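Local structure of N5-Carboxyaminoimidazole ribonucleotide synthetase (Staphylococcus aureus subsp. aureus, 3ORQ) at residues 238-243 with 266-271. The protein catalyses the ATP-dependent carboxylation of 5-aminoimidazole ribonucleotide with bicarbonate to give N5-carboxyaminoimidazole ribonucleotide, a step of purine biosynthesis. Sequence-based numbering, arbitrary orientation.
Sequences KEQVNK and LYVNEI. With MG (magnesium ion), chain C; ADP (adenosine-5'-diphosphate), chain D.
Q240 of helix 234-245 packs against strand 266-272, running alongside L266 and slanting over V268. Q240 CB points at the strand and sits 4.1 Å from V268 CG2. The next carbon, Q240 CG, passes L266 CD2 at 4.1 Å, the two side chains running in opposite directions. The chain then bends (chi2 -67°), which swings the oxygen end of the amide to the valine, with NE2 turned away: Q240 OE1 lies 3.7 Å from V268 CG2. That contact is only van der Waals; the oxygen's polar partner is the backbone N of K124, so a buried carbonyl is satisfied by a loop whose K124 also pairs with the backbone of V268. Directly after V268, N269 and E270 send their side chains toward the nucleotide from a classic beta bulge, both sitting opposite E257 on the neighbouring strand. N269 ND2 donates to ADP O2A (3.1 Å, 152°), and E270, its chain straight past CG, reaches the magnesium ion with OE2 at 2.2 Å. The same phosphate oxygen, ADP O2A, binds the magnesium at 2.3 Å, and E257 adds a further ligand. Glutamates and an asparagine on adjacent antiparallel strands, holding magnesium and the nucleotide phosphates, are characteristic of the ATP-grasp active site.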
loop_
_atom_site.group_PDB
_atom_site.type_symbol
_atom_site.label_atom_id
_atom_site.label_comp_id
_atom_site.label_asym_id
_atom_site.label_seq_id
_atom_site.Cartn_x
_atom_site.Cartn_y
_atom_site.Cartn_z
ATOM N N LYS A 238 23.526 -5.919 -14.183
ATOM C CA LYS A 238 23.727 -6.809 -13.035
ATOM C C LYS A 238 25.203 -7.083 -12.785
ATOM O O LYS A 238 25.645 -7.145 -11.633
ATOM C CB LYS A 238 22.951 -8.102 -13.174
ATOM C CG LYS A 238 21.475 -7.920 -12.965
ATOM C CD LYS A 238 20.737 -9.282 -13.159
ATOM C CE LYS A 238 19.232 -9.093 -13.139
ATOM N NZ LYS A 238 18.485 -10.396 -13.188
ATOM N N GLU A 239 25.968 -7.218 -13.867
ATOM C CA GLU A 239 27.405 -7.479 -13.751
ATOM C C GLU A 239 28.051 -6.353 -12.966
ATOM O O GLU A 239 28.915 -6.606 -12.135
ATOM C CB GLU A 239 28.072 -7.626 -15.133
ATOM C CG GLU A 239 27.714 -8.921 -15.899
ATOM C CD GLU A 239 28.139 -8.916 -17.414
ATOM O OE1 GLU A 239 28.511 -7.857 -17.967
ATOM O OE2 GLU A 239 28.079 -9.981 -18.061
ATOM N N GLN A 240 27.644 -5.105 -13.233
ATOM C CA GLN A 240 28.229 -3.999 -12.520
ATOM C C GLN A 240 27.848 -4.051 -11.042
ATOM O O GLN A 240 28.682 -3.784 -10.178
ATOM C CB GLN A 240 27.841 -2.671 -13.148
ATOM C CG GLN A 240 28.181 -2.581 -14.618
ATOM C CD GLN A 240 29.696 -2.582 -14.853
ATOM O OE1 GLN A 240 30.389 -1.662 -14.418
ATOM N NE2 GLN A 240 30.212 -3.639 -15.516
ATOM N N VAL A 241 26.592 -4.392 -10.744
ATOM C CA VAL A 241 26.151 -4.506 -9.353
ATOM C C VAL A 241 26.940 -5.562 -8.594
ATOM O O VAL A 241 27.442 -5.316 -7.490
ATOM C CB VAL A 241 24.641 -4.781 -9.240
ATOM C CG1 VAL A 241 24.277 -4.992 -7.810
ATOM C CG2 VAL A 241 23.833 -3.577 -9.793
ATOM N N ASN A 242 27.078 -6.734 -9.201
ATOM C CA ASN A 242 27.921 -7.763 -8.622
ATOM C C ASN A 242 29.323 -7.294 -8.313
ATOM O O ASN A 242 29.877 -7.693 -7.301
ATOM C CB ASN A 242 27.947 -9.005 -9.480
ATOM C CG ASN A 242 26.573 -9.642 -9.618
ATOM O OD1 ASN A 242 25.695 -9.547 -8.715
ATOM N ND2 ASN A 242 26.369 -10.309 -10.751
ATOM N N LYS A 243 29.896 -6.418 -9.138
ATOM C CA LYS A 243 31.209 -5.847 -8.805
ATOM C C LYS A 243 31.083 -4.922 -7.604
ATOM O O LYS A 243 31.896 -4.978 -6.672
ATOM C CB LYS A 243 31.810 -5.092 -9.988
ATOM C CG LYS A 243 32.466 -5.991 -11.046
ATOM C CD LYS A 243 32.652 -5.222 -12.359
ATOM C CE LYS A 243 33.411 -6.061 -13.402
ATOM N NZ LYS A 243 32.593 -7.096 -14.106
ATOM N N LEU A 266 27.821 1.472 -21.502
ATOM C CA LEU A 266 27.272 1.572 -20.144
ATOM C C LEU A 266 28.303 2.121 -19.180
ATOM O O LEU A 266 29.411 1.601 -19.108
ATOM C CB LEU A 266 26.791 0.200 -19.627
ATOM C CG LEU A 266 25.907 0.153 -18.356
ATOM C CD1 LEU A 266 24.522 0.719 -18.644
ATOM C CD2 LEU A 266 25.775 -1.240 -17.714
ATOM N N TYR A 267 27.949 3.179 -18.457
ATOM C CA TYR A 267 28.747 3.611 -17.312
ATOM C C TYR A 267 27.878 3.654 -16.038
ATOM O O TYR A 267 26.702 4.061 -16.081
ATOM C CB TYR A 267 29.339 5.012 -17.497
ATOM C CG TYR A 267 30.105 5.331 -18.784
ATOM C CD1 TYR A 267 29.456 5.381 -20.024
ATOM C CD2 TYR A 267 31.459 5.672 -18.743
ATOM C CE1 TYR A 267 30.131 5.716 -21.159
ATOM C CE2 TYR A 267 32.125 6.018 -19.872
ATOM C CZ TYR A 267 31.462 6.038 -21.078
ATOM O OH TYR A 267 32.142 6.365 -22.232
ATOM N N VAL A 268 28.474 3.285 -14.907
ATOM C CA VAL A 268 27.874 3.564 -13.619
ATOM C C VAL A 268 28.017 5.052 -13.333
ATOM O O VAL A 268 29.135 5.573 -13.370
ATOM C CB VAL A 268 28.588 2.769 -12.522
ATOM C CG1 VAL A 268 27.828 2.835 -11.227
ATOM C CG2 VAL A 268 28.753 1.340 -12.951
ATOM N N ASN A 269 26.898 5.726 -13.050
ATOM C CA ASN A 269 26.905 7.104 -12.589
ATOM C C ASN A 269 27.055 7.259 -11.073
ATOM O O ASN A 269 28.022 7.836 -10.587
ATOM C CB ASN A 269 25.645 7.849 -13.049
ATOM C CG ASN A 269 25.538 9.286 -12.442
ATOM O OD1 ASN A 269 26.554 9.952 -12.184
ATOM N ND2 ASN A 269 24.298 9.744 -12.196
ATOM N N GLU A 270 26.060 6.793 -10.328
ATOM C CA GLU A 270 26.073 6.944 -8.877
ATOM C C GLU A 270 25.210 5.877 -8.203
ATOM O O GLU A 270 24.379 5.245 -8.862
ATOM C CB GLU A 270 25.584 8.359 -8.492
ATOM C CG GLU A 270 24.060 8.614 -8.677
ATOM C CD GLU A 270 23.644 10.091 -8.545
ATOM O OE1 GLU A 270 24.539 10.975 -8.349
ATOM O OE2 GLU A 270 22.407 10.370 -8.666
ATOM N N ILE A 271 25.400 5.692 -6.895
ATOM C CA ILE A 271 24.612 4.744 -6.119
ATOM C C ILE A 271 23.915 5.435 -4.917
ATOM O O ILE A 271 24.553 6.177 -4.157
ATOM C CB ILE A 271 25.468 3.603 -5.581
ATOM C CG1 ILE A 271 26.449 3.093 -6.633
ATOM C CG2 ILE A 271 24.576 2.450 -5.037
ATOM C CD1 ILE A 271 27.422 2.018 -6.070
HETATM MG MG MG C . 20.981 11.239 -10.076
HETATM P PB ADP D . 22.230 14.314 -8.703
HETATM O O1B ADP D . 23.032 13.472 -7.745
HETATM O O2B ADP D . 20.987 13.730 -9.316
HETATM O O3B ADP D . 22.025 15.706 -8.173
HETATM P PA ADP D . 23.734 13.456 -10.961
HETATM O O1A ADP D . 25.236 13.405 -10.835
HETATM O O2A ADP D . 22.949 12.181 -10.784
HETATM O O3A ADP D . 23.174 14.608 -9.972
HETATM O "O5'" ADP D . 23.307 14.080 -12.377
HETATM C "C5'" ADP D . 21.975 14.480 -12.644
HETATM C "C4'" ADP D . 21.745 14.437 -14.144
HETATM O "O4'" ADP D . 22.681 15.303 -14.838
HETATM C "C3'" ADP D . 21.941 13.040 -14.739
HETATM O "O3'" ADP D . 20.769 12.218 -14.699
HETATM C "C2'" ADP D . 22.345 13.355 -16.171
HETATM O "O2'" ADP D . 21.203 13.439 -17.003
HETATM C "C1'" ADP D . 23.056 14.702 -16.088
HETATM N N9 ADP D . 24.492 14.353 -16.029
HETATM C C8 ADP D . 25.213 14.214 -14.895
HETATM N N7 ADP D . 26.491 13.847 -15.157
HETATM C C5 ADP D . 26.583 13.771 -16.509
HETATM C C6 ADP D . 27.672 13.450 -17.468
HETATM N N6 ADP D . 28.907 13.134 -16.991
HETATM N N1 ADP D . 27.363 13.465 -18.785
HETATM C C2 ADP D . 26.124 13.767 -19.241
HETATM N N3 ADP D . 25.082 14.070 -18.429
HETATM C C4 ADP D . 25.265 14.088 -17.079
#